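Local coordinates for oligopeptide-binding protein oppA (PDB 3DRF), which binds oligopeptides in a large closed cavity as the receptor of the OppABCDF ABC transporter, which takes up peptides longer than three residues, at residues A[56-59]-A[60-64]; A[194-197]-A[198-201]; A[343-346]-A[347-351]; A[417-420]-A[421-424]. All coordinates share one frame; numbering follows the deposited sequence.

Interaction 1. Residues A[56-59]-A[60-64]; sequences DATF and ATMSG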
loop_
_atom_site.group_PDB
_atom_site.type_symbol
_atom_site.label_atom_id
_atom_site.label_comp_id
_atom_site.label_asym_id
_atom_site.label_seq_id
_atom_site.Cartn_x
_atom_site.Cartn_y
_atom_site.Cartn_z
ATOM N N ASP A 56 -4.934 -2.494 -4.116
ATOM C CA ASP A 56 -3.676 -2.733 -4.858
ATOM C C ASP A 56 -3.124 -1.498 -5.552
ATOM O O ASP A 56 -3.824 -0.613 -6.000
ATOM C CB ASP A 56 -3.922 -3.863 -5.876
ATOM C CG ASP A 56 -4.959 -3.460 -6.935
ATOM O OD1 ASP A 56 -6.144 -3.526 -6.591
ATOM O OD2 ASP A 56 -4.606 -3.076 -8.020
ATOM N N ALA A 57 -1.811 -1.480 -5.651
ATOM C CA ALA A 57 -1.063 -0.379 -6.223
ATOM C C ALA A 57 -1.211 -0.343 -7.756
ATOM O O ALA A 57 -1.088 0.678 -8.344
ATOM C CB ALA A 57 0.407 -0.517 -5.807
ATOM N N THR A 58 -1.441 -1.491 -8.352
ATOM C CA THR A 58 -1.571 -1.596 -9.827
ATOM C C THR A 58 -2.717 -0.691 -10.323
ATOM O O THR A 58 -2.519 0.200 -11.089
ATOM C CB THR A 58 -1.820 -3.042 -10.208
ATOM O OG1 THR A 58 -0.664 -3.797 -9.864
ATOM C CG2 THR A 58 -2.023 -3.193 -11.725
ATOM N N PHE A 59 -3.913 -0.909 -9.816
ATOM C CA PHE A 59 -5.034 -0.087 -10.284
ATOM C C PHE A 59 -4.961 1.364 -9.744
ATOM O O PHE A 59 -5.293 2.303 -10.435
ATOM C CB PHE A 59 -6.422 -0.701 -9.984
ATOM C CG PHE A 59 -7.458 0.023 -10.748
ATOM C CD1 PHE A 59 -7.517 -0.100 -12.098
ATOM C CD2 PHE A 59 -8.197 1.024 -10.117
ATOM C CE1 PHE A 59 -8.444 0.698 -12.826
ATOM C CE2 PHE A 59 -9.069 1.775 -10.847
ATOM C CZ PHE A 59 -9.193 1.625 -12.116
ATOM N N ALA A 60 -4.489 1.538 -8.515
ATOM C CA ALA A 60 -4.303 2.891 -8.008
ATOM C C ALA A 60 -3.431 3.716 -8.972
ATOM O O ALA A 60 -3.732 4.778 -9.275
ATOM C CB ALA A 60 -3.666 2.861 -6.604
ATOM N N THR A 61 -2.379 3.091 -9.483
ATOM C CA THR A 61 -1.492 3.760 -10.438
ATOM C C THR A 61 -2.195 3.996 -11.798
ATOM O O THR A 61 -2.169 5.067 -12.301
ATOM C CB THR A 61 -0.212 2.982 -10.638
ATOM O OG1 THR A 61 0.484 2.912 -9.390
ATOM C CG2 THR A 61 0.685 3.710 -11.628
ATOM N N MET A 62 -2.848 2.985 -12.323
ATOM C CA MET A 62 -3.604 3.108 -13.608
ATOM C C MET A 62 -4.744 4.125 -13.594
ATOM O O MET A 62 -5.079 4.626 -14.616
ATOM C CB MET A 62 -4.120 1.729 -14.047
ATOM C CG MET A 62 -2.985 0.715 -14.311
ATOM S SD MET A 62 -3.605 -0.900 -14.897
ATOM C CE MET A 62 -3.989 -0.527 -16.625
ATOM N N SER A 63 -5.270 4.421 -12.401
ATOM C CA SER A 63 -6.308 5.433 -12.209
ATOM C C SER A 63 -5.797 6.884 -12.264
ATOM O O SER A 63 -6.567 7.774 -12.216
ATOM C CB SER A 63 -7.059 5.214 -10.872
ATOM O OG SER A 63 -6.276 5.638 -9.753
ATOM N N GLY A 64 -4.480 7.066 -12.362
ATOM C CA GLY A 64 -3.882 8.387 -12.257
ATOM C C GLY A 64 -4.502 9.475 -13.158
ATOM O O GLY A 64 -4.889 10.502 -12.705
#

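Interaction 2. Residues A[194-197]-A[198-201]; sequences VAPY and QYLK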
loop_
_atom_site.group_PDB
_atom_site.type_symbol
_atom_site.label_atom_id
_atom_site.label_comp_id
_atom_site.label_asym_id
_atom_site.label_seq_id
_atom_site.Cartn_x
_atom_site.Cartn_y
_atom_site.Cartn_z
ATOM N N VAL A 194 -13.213 11.636 -2.721
ATOM C CA VAL A 194 -14.687 11.694 -2.816
ATOM C C VAL A 194 -15.236 10.486 -3.598
ATOM O O VAL A 194 -14.586 9.895 -4.365
ATOM C CB VAL A 194 -15.151 13.025 -3.528
ATOM C CG1 VAL A 194 -15.041 14.210 -2.567
ATOM C CG2 VAL A 194 -14.366 13.308 -4.830
ATOM N N ALA A 195 -16.470 10.167 -3.288
ATOM C CA ALA A 195 -17.238 9.103 -3.977
ATOM C C ALA A 195 -18.550 9.701 -4.437
ATOM O O ALA A 195 -19.135 10.486 -3.706
ATOM C CB ALA A 195 -17.485 7.917 -3.001
ATOM N N PRO A 196 -18.996 9.328 -5.626
ATOM C CA PRO A 196 -20.171 9.994 -6.221
ATOM C C PRO A 196 -21.507 9.430 -5.661
ATOM O O PRO A 196 -22.130 8.560 -6.265
ATOM C CB PRO A 196 -19.972 9.731 -7.719
ATOM C CG PRO A 196 -19.220 8.359 -7.755
ATOM C CD PRO A 196 -18.271 8.467 -6.576
ATOM N N TYR A 197 -21.910 9.998 -4.529
ATOM C CA TYR A 197 -23.078 9.482 -3.800
ATOM C C TYR A 197 -24.384 9.467 -4.630
ATOM O O TYR A 197 -25.046 8.505 -4.637
ATOM C CB TYR A 197 -23.255 10.245 -2.482
ATOM C CG TYR A 197 -24.536 9.863 -1.768
ATOM C CD1 TYR A 197 -24.655 8.656 -1.115
ATOM C CD2 TYR A 197 -25.637 10.706 -1.799
ATOM C CE1 TYR A 197 -25.850 8.318 -0.477
ATOM C CE2 TYR A 197 -26.826 10.377 -1.146
ATOM C CZ TYR A 197 -26.898 9.179 -0.522
ATOM O OH TYR A 197 -28.062 8.785 0.141
ATOM N N GLN A 198 -24.685 10.535 -5.346
ATOM C CA GLN A 198 -25.936 10.531 -6.128
ATOM C C GLN A 198 -25.915 9.457 -7.216
ATOM O O GLN A 198 -26.917 8.901 -7.500
ATOM C CB GLN A 198 -26.210 11.918 -6.751
ATOM C CG GLN A 198 -26.622 13.009 -5.761
ATOM C CD GLN A 198 -27.882 12.668 -4.978
ATOM O OE1 GLN A 198 -28.793 12.068 -5.470
ATOM N NE2 GLN A 198 -27.904 13.072 -3.743
ATOM N N TYR A 199 -24.753 9.190 -7.799
ATOM C CA TYR A 199 -24.605 8.135 -8.835
ATOM C C TYR A 199 -24.753 6.687 -8.283
ATOM O O TYR A 199 -25.210 5.828 -8.953
ATOM C CB TYR A 199 -23.233 8.309 -9.471
ATOM C CG TYR A 199 -22.939 7.468 -10.706
ATOM C CD1 TYR A 199 -23.722 7.587 -11.876
ATOM C CD2 TYR A 199 -21.842 6.625 -10.744
ATOM C CE1 TYR A 199 -23.419 6.875 -13.013
ATOM C CE2 TYR A 199 -21.543 5.896 -11.884
ATOM C CZ TYR A 199 -22.355 6.029 -12.999
ATOM O OH TYR A 199 -22.089 5.305 -14.159
ATOM N N LEU A 200 -24.335 6.500 -7.048
ATOM C CA LEU A 200 -24.167 5.187 -6.424
ATOM C C LEU A 200 -25.219 4.828 -5.362
ATOM O O LEU A 200 -25.237 3.731 -4.895
ATOM C CB LEU A 200 -22.754 5.124 -5.773
ATOM C CG LEU A 200 -21.568 5.293 -6.767
ATOM C CD1 LEU A 200 -20.208 5.237 -5.986
ATOM C CD2 LEU A 200 -21.589 4.190 -7.846
ATOM N N LYS A 201 -26.080 5.774 -5.016
ATOM C CA LYS A 201 -26.977 5.606 -3.864
ATOM C C LYS A 201 -28.063 4.533 -4.056
ATOM O O LYS A 201 -28.585 4.104 -3.107
ATOM C CB LYS A 201 -27.627 6.932 -3.467
ATOM C CG LYS A 201 -28.523 7.451 -4.514
ATOM C CD LYS A 201 -29.241 8.736 -4.009
ATOM C CE LYS A 201 -30.294 9.159 -5.036
ATOM N NZ LYS A 201 -30.929 10.435 -4.593
#

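Interaction 3. Residues A[343-346]-A[347-351]; sequences AEVD and NKFSN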
loop_
_atom_site.group_PDB
_atom_site.type_symbol
_atom_site.label_atom_id
_atom_site.label_comp_id
_atom_site.label_asym_id
_atom_site.label_seq_id
_atom_site.Cartn_x
_atom_site.Cartn_y
_atom_site.Cartn_z
ATOM N N ALA A 343 20.965 -9.651 1.016
ATOM C CA ALA A 343 22.020 -8.886 0.338
ATOM C C ALA A 343 22.566 -9.668 -0.882
ATOM O O ALA A 343 22.705 -9.105 -1.933
ATOM C CB ALA A 343 23.148 -8.537 1.353
ATOM N N GLU A 344 22.836 -10.959 -0.721
ATOM C CA GLU A 344 23.283 -11.760 -1.858
ATOM C C GLU A 344 22.252 -11.755 -3.004
ATOM O O GLU A 344 22.597 -11.620 -4.127
ATOM C CB GLU A 344 23.563 -13.207 -1.427
ATOM C CG GLU A 344 24.812 -13.421 -0.612
ATOM C CD GLU A 344 25.158 -14.876 -0.448
ATOM O OE1 GLU A 344 24.398 -15.775 -0.732
ATOM O OE2 GLU A 344 26.303 -15.033 -0.029
ATOM N N VAL A 345 20.966 -11.891 -2.687
ATOM C CA VAL A 345 19.889 -11.859 -3.689
ATOM C C VAL A 345 19.861 -10.498 -4.371
ATOM O O VAL A 345 19.831 -10.422 -5.550
ATOM C CB VAL A 345 18.527 -12.183 -2.988
ATOM C CG1 VAL A 345 17.371 -11.820 -3.886
ATOM C CG2 VAL A 345 18.512 -13.677 -2.562
ATOM N N ASP A 346 19.909 -9.422 -3.588
ATOM C CA ASP A 346 19.862 -8.061 -4.158
ATOM C C ASP A 346 21.081 -7.764 -5.068
ATOM O O ASP A 346 20.946 -7.216 -6.085
ATOM C CB ASP A 346 19.783 -6.996 -3.058
ATOM C CG ASP A 346 18.419 -6.914 -2.381
ATOM O OD1 ASP A 346 17.480 -7.474 -2.827
ATOM O OD2 ASP A 346 18.426 -6.256 -1.357
ATOM N N ASN A 347 22.244 -8.221 -4.633
ATOM C CA ASN A 347 23.501 -8.071 -5.421
ATOM C C ASN A 347 23.392 -8.822 -6.751
ATOM O O ASN A 347 23.777 -8.319 -7.751
ATOM C CB ASN A 347 24.731 -8.557 -4.600
ATOM C CG ASN A 347 25.058 -7.650 -3.425
ATOM O OD1 ASN A 347 24.625 -6.572 -3.360
ATOM N ND2 ASN A 347 25.864 -8.137 -2.519
ATOM N N LYS A 348 22.834 -10.015 -6.722
ATOM C CA LYS A 348 22.743 -10.863 -7.914
ATOM C C LYS A 348 21.713 -10.384 -8.930
ATOM O O LYS A 348 21.933 -10.500 -10.094
ATOM C CB LYS A 348 22.391 -12.283 -7.487
ATOM C CG LYS A 348 22.288 -13.275 -8.697
ATOM C CD LYS A 348 22.316 -14.756 -8.213
ATOM C CE LYS A 348 22.156 -15.752 -9.385
ATOM N NZ LYS A 348 22.133 -17.089 -8.824
ATOM N N PHE A 349 20.582 -9.881 -8.452
ATOM C CA PHE A 349 19.424 -9.668 -9.330
ATOM C C PHE A 349 18.939 -8.237 -9.490
ATOM O O PHE A 349 18.297 -7.974 -10.446
ATOM C CB PHE A 349 18.219 -10.527 -8.865
ATOM C CG PHE A 349 18.450 -12.030 -8.890
ATOM C CD1 PHE A 349 18.508 -12.723 -10.101
ATOM C CD2 PHE A 349 18.548 -12.763 -7.714
ATOM C CE1 PHE A 349 18.690 -14.062 -10.112
ATOM C CE2 PHE A 349 18.723 -14.106 -7.740
ATOM C CZ PHE A 349 18.768 -14.760 -8.958
ATOM N N SER A 350 19.173 -7.346 -8.530
ATOM C CA SER A 350 18.413 -6.058 -8.484
ATOM C C SER A 350 19.059 -4.883 -9.249
ATOM O O SER A 350 18.544 -3.808 -9.235
ATOM C CB SER A 350 18.099 -5.619 -7.032
ATOM O OG SER A 350 19.186 -4.911 -6.469
ATOM N N ASN A 351 20.225 -5.101 -9.857
ATOM C CA ASN A 351 20.900 -4.016 -10.617
ATOM C C ASN A 351 21.100 -2.746 -9.808
ATOM O O ASN A 351 20.996 -1.678 -10.303
ATOM C CB ASN A 351 20.162 -3.743 -11.937
ATOM C CG ASN A 351 20.220 -4.907 -12.830
ATOM O OD1 ASN A 351 21.290 -5.386 -13.123
ATOM N ND2 ASN A 351 19.114 -5.399 -13.235
#

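Interaction 4. Residues A[417-420]-A[421-424]; sequences VGDA and NAET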
loop_
_atom_site.group_PDB
_atom_site.type_symbol
_atom_site.label_atom_id
_atom_site.label_comp_id
_atom_site.label_asym_id
_atom_site.label_seq_id
_atom_site.Cartn_x
_atom_site.Cartn_y
_atom_site.Cartn_z
ATOM N N VAL A 417 4.196 -15.115 -7.131
ATOM C CA VAL A 417 4.648 -14.999 -8.500
ATOM C C VAL A 417 5.396 -13.667 -8.577
ATOM O O VAL A 417 5.029 -12.727 -7.954
ATOM C CB VAL A 417 3.393 -14.995 -9.446
ATOM C CG1 VAL A 417 3.739 -14.519 -10.909
ATOM C CG2 VAL A 417 2.814 -16.417 -9.489
ATOM N N GLY A 418 6.467 -13.644 -9.365
ATOM C CA GLY A 418 7.152 -12.411 -9.715
ATOM C C GLY A 418 7.727 -12.502 -11.120
ATOM O O GLY A 418 7.129 -12.997 -12.026
ATOM N N ASP A 419 8.943 -11.994 -11.251
ATOM C CA ASP A 419 9.680 -12.003 -12.520
ATOM C C ASP A 419 10.316 -13.365 -12.753
ATOM O O ASP A 419 10.050 -14.309 -12.070
ATOM C CB ASP A 419 10.738 -10.857 -12.552
ATOM C CG ASP A 419 11.886 -11.030 -11.548
ATOM O OD1 ASP A 419 12.067 -12.077 -10.996
ATOM O OD2 ASP A 419 12.609 -10.046 -11.330
ATOM N N ALA A 420 11.132 -13.437 -13.798
ATOM C CA ALA A 420 11.722 -14.718 -14.189
ATOM C C ALA A 420 12.632 -15.352 -13.120
ATOM O O ALA A 420 12.916 -16.463 -13.194
ATOM C CB ALA A 420 12.499 -14.565 -15.514
ATOM N N ASN A 421 13.046 -14.559 -12.149
ATOM C CA ASN A 421 13.893 -15.061 -11.073
ATOM C C ASN A 421 13.153 -15.460 -9.779
ATOM O O ASN A 421 13.771 -15.931 -8.826
ATOM C CB ASN A 421 14.946 -14.022 -10.709
ATOM C CG ASN A 421 15.734 -13.527 -11.925
ATOM O OD1 ASN A 421 16.170 -14.309 -12.705
ATOM N ND2 ASN A 421 15.976 -12.256 -11.965
ATOM N N ALA A 422 11.838 -15.245 -9.736
ATOM C CA ALA A 422 11.100 -15.436 -8.480
ATOM C C ALA A 422 11.173 -16.872 -7.946
ATOM O O ALA A 422 11.328 -17.077 -6.791
ATOM C CB ALA A 422 9.622 -14.978 -8.658
ATOM N N GLU A 423 11.087 -17.859 -8.823
ATOM C CA GLU A 423 11.189 -19.263 -8.389
ATOM C C GLU A 423 12.589 -19.559 -7.803
ATOM O O GLU A 423 12.705 -20.153 -6.760
ATOM C CB GLU A 423 10.937 -20.248 -9.558
ATOM C CG GLU A 423 9.621 -20.204 -10.224
ATOM C CD GLU A 423 8.702 -21.270 -9.727
ATOM O OE1 GLU A 423 9.044 -22.014 -8.764
ATOM O OE2 GLU A 423 7.630 -21.267 -10.346
ATOM N N THR A 424 13.590 -19.083 -8.501
ATOM C CA THR A 424 14.984 -19.239 -8.087
ATOM C C THR A 424 15.204 -18.615 -6.693
ATOM O O THR A 424 15.773 -19.192 -5.824
ATOM C CB THR A 424 15.931 -18.584 -9.130
ATOM O OG1 THR A 424 15.812 -19.308 -10.361
ATOM C CG2 THR A 424 17.382 -18.667 -8.680
HETATM O O HOH W 1 9.758 -17.055 -11.451
HETATM O O HOH W 2 14.805 -10.574 -9.697
HETATM O O HOH W 3 13.237 -18.498 -11.369
#

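Interaction 1. Residues A[56-59]-A[60-64]
Thr61 and Ala57 are joined twice across one turn of the short helix 57-62, which in this solute-binding protein of family 5 lies beside the bound peptide. The backbone oxygen of Ala57 takes the Thr61 N-H at 3.0 Å and the Thr61 hydroxyl at 2.9 Å between OG1 and O, the two donors arriving from opposite faces of the carbonyl plane. Thr61 OG1 can fold back in this way because it stands anti to its own carbonyl carbon (chi1 -62°). Were Thr61 shortened to alanine, Ala57 O would probably keep just the backbone N-H as its donor within the turn. Ala57 also makes backbone hydrogen bonds to the bound peptide, so this turn belongs to the wall of the binding cavity.

Met62 can be followed outward from the backbone. Its CB packs against the ring of Phe59, 4.3 Å from CD1; CG lies 3.3 Å from Thr58 O, the oxygen that accepts the Met62 N-H; SD then passes the Thr58 methyl, with 4.2 Å between SD and CG2. A bend at chi3 (77°) turns the terminal CE off the line of the chain. Beyond the turn the Met62 side chain meets Tyr39, Tyr255 and Val257, while Phe59 meets Trp49 edge to face.

Two side-chain oxygens add to the backbone bonds: Ser63 OG donates a hydrogen bond to Ala60 O, and Asp56, the N-cap, receives the Phe59 N-H on OD2 at 2.9 Å from N, nearly straight at 169°.

Interaction 2. Residues A[194-197]-A[198-201]
The Tyr197 ring lies across the start of the Lys201 side chain at about a right angle, with Lys201 CB over one face. CB is 4.0 Å from the ring centroid and 21° off the normal, displaced toward the rim, which meets the geometry of a CH-pi contact. Beside it the Gln198 amide stands perpendicular to the ring, its NE2 3.8 Å from Tyr197 CD2. That amide is held by its other end: Lys201 NZ donates to Gln198 OE1 at 2.8 Å. Lysine and glutamine thus close a loop of side chains beside the aromatic ring, the lysine leaving its backbone between N and the carbonyl carbon (chi1 65°) and then running extended to the amine.

All this sits on helix 197-200, a single short turn for which Pro196 is the N-cap residue and also the centre of an inverse gamma turn. Tyr197 further meets Phe121 edge to face and Lys117 by a cation-pi contact, so its ring links this turn to helix 116-127. With a serine in place of Tyr197, Lys201 CB would probably lose its aromatic face and Phe121 and Lys117 their partner on this turn.

On another side of the turn the packing is aliphatic. Pro196 and Leu200 meet at a slant, CG of the proline 3.7 Å from CD1 of the leucine, while Pro196 CB and Tyr199 CB stand 4.0 Å apart. The Tyr199 ring then leads away from the proline, and its OH is hydrogen-bonded to Lys217 O.

Interaction 3. Residues A[343-346]-A[347-351]
Ser350 grips Asp346 at the close of helix 342-349 with two bonds to one oxygen. Asp346 O accepts the Ser350 N-H at 3.0 Å between N and O, and the hydroxyl at 2.9 Å from OG, the donors approaching from opposite faces of the carbonyl plane. The serine hydroxyl can reach back because chi1 (85°) sets OG between its backbone N and carbonyl carbon. This is the tight, buried side: OG also accepts from Ser354 N, and Asp346 OD2 is hydrogen-bonded to Asn540 ND2, which ties the helix end to strands 354-356 and 536-549.

A looser apolar contact runs along a second face, where Val345 CG1 comes within 4.1 Å of Phe349 CD2. Both side chains also pack on Ile425 of helix 422-435. The Phe349 ring is further covered by its neighbour Lys348, whose CG lies 3.7 Å above the plane, over the ring centre.

Glu344, Asn347 and Lys348 make up the solvent side. There the Asn347 amide carbon CG is 3.1 Å from Ala343 O, yet ND2, at 3.4 Å from that oxygen, has too poor an angle for a bond; Ala343 O is served by the backbone N of Asn347.

By adding a second bond to Asp346 O and offering an acceptor to Ser354 N, the Ser350 hydroxyl probably joins the last helical turn to the chain that follows, across the point where Asn351 turns to positive phi.

Interaction 4. Residues A[417-420]-A[421-424]
A type I beta turn from Asp419 to Ala422 leads the chain into helix 422-435, closed by the nearly straight bond from the Ala422 N-H to Asp419 O, 3.1 Å from N to O, although the nitrogen stands well above the plane of that carbonyl.

The Asp419 side chain caps the same turn. Its CG lies between the backbone N and the carbonyl carbon (chi1 67°), which folds OD1 back over the turn to accept the Asn421 N-H at 2.9 Å; the nitrogen comes from above the carboxylate plane, 48° out of it. The Asn421 amide crosses this carboxylate at a slant with the two planes 81° apart, and does not bond to it directly. Instead a water accepts from Asn421 ND2 and donates to Asp419 OD2, at 2.8 Å from the latter. OD2 has a protein partner too, Ser281 OG, which connects the cap to a neighbouring loop.

Ala422 CB points back at the incoming chain and approaches Gly418 N to 3.5 Å; the glycine, having no side chain, lets the methyl come this near.

Two more waters extend the first turn. One donates to Asp419 O and accepts from Glu423 N; the other donates to Ala420 O and accepts from Thr424 N, 2.9 Å away. Carboxylate and waters thus supply acceptors to N-H groups at the helix start, and the negative charge of Asp419 there would probably interact favourably with the helix dipole.

In the fold
The four contacts are all single helical turns or helix ends, but they fall in three separate places, interactions 3 and 4 sharing one. Interaction 1 lies nearest the middle, its centre about 11 Å from that of the chain, and it touches the bound peptide, through Ala57 and Ala60. Interactions 2 and 3 lie on opposite sides of the chain's centre, about 47 Å apart between their own centres. Interactions 3 and 4 are neighbours: Phe349 CD1 is 3.2 Å from Asn421 ND2, and Phe349 CZ is 4.2 Å from Thr424 CG2, so the end of helix 342-349 packs on the start of helix 422-435. Interaction 4 stays about 11 Å from interaction 1 at nearest atoms.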